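Local coordinates for protein arginase (Medicago truncatula, PDB 6VST) that hydrolyses L-arginine to urea and L-ornithine, and also agmatine to urea and putrescine, using two manganese ions in each subunit of a homohexamer, at residues 240-245 with 287-292. Sequence-based numbering, arbitrary orientation.
Sequences HEMRTL and GGLLFR
The CE methyl of Met242 sits over the face of the Gly288 carbonyl, 3.6 Å from Gly288 O, and approaches Gly287 O (3.3 Å) from a direction tilted off that carbonyl's plane. The Arg243 guanidinium takes no part across the contact and turns to its own segment: Glu241 OE1 lies in plane at its edge, 3.3 Å from Arg243 NH2, in a weak but straight bond (177°) that forms part of a salt bridge. In the parallel α/β fold of arginases, the contact joins the turn after edge strand 238-241 to the loop entering helix 291-299. That turn is a short 3-10 segment, as the bond from Leu245 N to Met242 O (3.1 Å) indicates.

Met242 reaches the glycines because its chain bends at both chi2 (-61°) and chi3 (-65°), while SD touches Leu289 CD2 at 3.5 Å. Gly287 O also accepts a hydrogen bond from Arg292 of a neighbouring subunit, which packs on Met242 too, so the contact borders a hexamer interface. An alanine here would remove everything beyond CB, and is likely to leave a gap between Leu289 CD2 and the glycine carbonyls and to take away packing for that neighbouring arginine.

Leu289 is buried, its side chain about 8 Å from that of the manganese ligand Asp184 and also resting on Val219 of strand 213-221; its backbone is hydrogen-bonded to Ser272 and Asp274. Its CD2 methyl is shared: besides the sulfur, it meets Leu245 CD2 at 3.8 Å.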
loop_
_atom_site.group_PDB
_atom_site.type_symbol
_atom_site.label_atom_id
_atom_site.label_comp_id
_atom_site.label_asym_id
_atom_site.label_seq_id
_atom_site.Cartn_x
_atom_site.Cartn_y
_atom_site.Cartn_z
ATOM N N HIS D 240 8.262 21.486 26.281
ATOM C CA HIS D 240 7.048 20.827 26.759
ATOM C C HIS D 240 6.953 19.436 26.148
ATOM O O HIS D 240 6.698 19.293 24.945
ATOM C CB HIS D 240 5.818 21.655 26.423
ATOM C CG HIS D 240 5.860 23.029 27.001
ATOM N ND1 HIS D 240 5.344 23.328 28.244
ATOM C CD2 HIS D 240 6.384 24.181 26.524
ATOM C CE1 HIS D 240 5.532 24.611 28.496
ATOM N NE2 HIS D 240 6.162 25.150 27.470
ATOM N N GLU D 241 7.149 18.418 26.988
ATOM C CA GLU D 241 7.087 17.024 26.575
ATOM C C GLU D 241 5.643 16.517 26.577
ATOM O O GLU D 241 4.803 16.977 27.354
ATOM C CB GLU D 241 7.943 16.165 27.507
ATOM C CG GLU D 241 9.273 16.804 27.866
ATOM C CD GLU D 241 10.124 15.948 28.790
ATOM O OE1 GLU D 241 10.301 14.748 28.510
ATOM O OE2 GLU D 241 10.627 16.479 29.798
ATOM N N MET D 242 5.365 15.551 25.691
ATOM C CA MET D 242 4.031 14.955 25.609
ATOM C C MET D 242 3.556 14.437 26.961
ATOM O O MET D 242 2.355 14.467 27.256
ATOM C CB MET D 242 4.031 13.811 24.596
ATOM C CG MET D 242 4.221 14.234 23.147
ATOM S SD MET D 242 2.894 15.325 22.604
ATOM C CE MET D 242 1.475 14.223 22.697
ATOM N N ARG D 243 4.490 13.963 27.787
ATOM C CA ARG D 243 4.178 13.472 29.123
ATOM C C ARG D 243 3.272 14.426 29.906
ATOM O O ARG D 243 2.396 13.976 30.653
ATOM C CB ARG D 243 5.489 13.238 29.868
ATOM C CG ARG D 243 5.437 12.193 30.938
ATOM C CD ARG D 243 6.809 11.569 31.083
ATOM N NE ARG D 243 7.884 12.539 30.889
ATOM C CZ ARG D 243 8.534 13.142 31.879
ATOM N NH1 ARG D 243 8.214 12.881 33.142
ATOM N NH2 ARG D 243 9.508 14.004 31.607
ATOM N N THR D 244 3.453 15.744 29.741
ATOM C CA THR D 244 2.710 16.728 30.529
ATOM C C THR D 244 1.713 17.545 29.702
ATOM O O THR D 244 1.218 18.573 30.185
ATOM C CB THR D 244 3.675 17.667 31.258
ATOM O OG1 THR D 244 4.462 18.398 30.306
ATOM C CG2 THR D 244 4.600 16.877 32.165
ATOM N N LEU D 245 1.377 17.093 28.488
ATOM C CA LEU D 245 0.563 17.905 27.580
ATOM C C LEU D 245 -0.758 18.343 28.212
ATOM O O LEU D 245 -1.203 19.477 27.998
ATOM C CB LEU D 245 0.290 17.141 26.283
ATOM C CG LEU D 245 -0.548 17.884 25.239
ATOM C CD1 LEU D 245 0.039 19.264 24.956
ATOM C CD2 LEU D 245 -0.672 17.081 23.945
ATOM N N GLY D 287 2.782 8.346 19.891
ATOM C CA GLY D 287 2.296 9.181 20.974
ATOM C C GLY D 287 2.525 10.658 20.751
ATOM O O GLY D 287 2.882 11.379 21.692
ATOM N N GLY D 288 2.339 11.130 19.518
ATOM C CA GLY D 288 2.569 12.512 19.173
ATOM C C GLY D 288 1.288 13.320 19.139
ATOM O O GLY D 288 0.218 12.877 19.561
ATOM N N LEU D 289 1.410 14.532 18.608
ATOM C CA LEU D 289 0.287 15.453 18.611
ATOM C C LEU D 289 -0.794 15.013 17.630
ATOM O O LEU D 289 -0.522 14.414 16.580
ATOM C CB LEU D 289 0.757 16.867 18.271
ATOM C CG LEU D 289 1.768 17.498 19.228
ATOM C CD1 LEU D 289 2.168 18.881 18.719
ATOM C CD2 LEU D 289 1.194 17.594 20.622
ATOM N N LEU D 290 -2.036 15.287 18.004
ATOM C CA LEU D 290 -3.123 15.287 17.044
ATOM C C LEU D 290 -3.060 16.579 16.239
ATOM O O LEU D 290 -2.555 17.605 16.713
ATOM C CB LEU D 290 -4.475 15.156 17.749
ATOM C CG LEU D 290 -4.682 13.945 18.674
ATOM C CD1 LEU D 290 -6.060 14.021 19.326
ATOM C CD2 LEU D 290 -4.503 12.598 17.948
ATOM N N PHE D 291 -3.550 16.516 14.999
ATOM C CA PHE D 291 -3.533 17.697 14.140
ATOM C C PHE D 291 -4.265 18.854 14.798
ATOM O O PHE D 291 -3.827 20.007 14.714
ATOM C CB PHE D 291 -4.152 17.376 12.775
ATOM C CG PHE D 291 -3.829 18.402 11.699
ATOM C CD1 PHE D 291 -2.664 18.297 10.951
ATOM C CD2 PHE D 291 -4.690 19.462 11.441
ATOM C CE1 PHE D 291 -2.359 19.235 9.958
ATOM C CE2 PHE D 291 -4.382 20.412 10.457
ATOM C CZ PHE D 291 -3.213 20.295 9.714
ATOM N N ARG D 292 -5.379 18.561 15.468
ATOM C CA ARG D 292 -6.130 19.593 16.174
ATOM C C ARG D 292 -5.311 20.231 17.301
ATOM O O ARG D 292 -5.592 21.370 17.688
ATOM C CB ARG D 292 -7.437 18.975 16.693
ATOM C CG ARG D 292 -8.466 19.955 17.254
ATOM C CD ARG D 292 -8.782 21.091 16.304
ATOM N NE ARG D 292 -9.188 20.650 14.970
ATOM C CZ ARG D 292 -9.385 21.494 13.953
ATOM N NH1 ARG D 292 -9.220 22.803 14.138
ATOM N NH2 ARG D 292 -9.745 21.041 12.758
#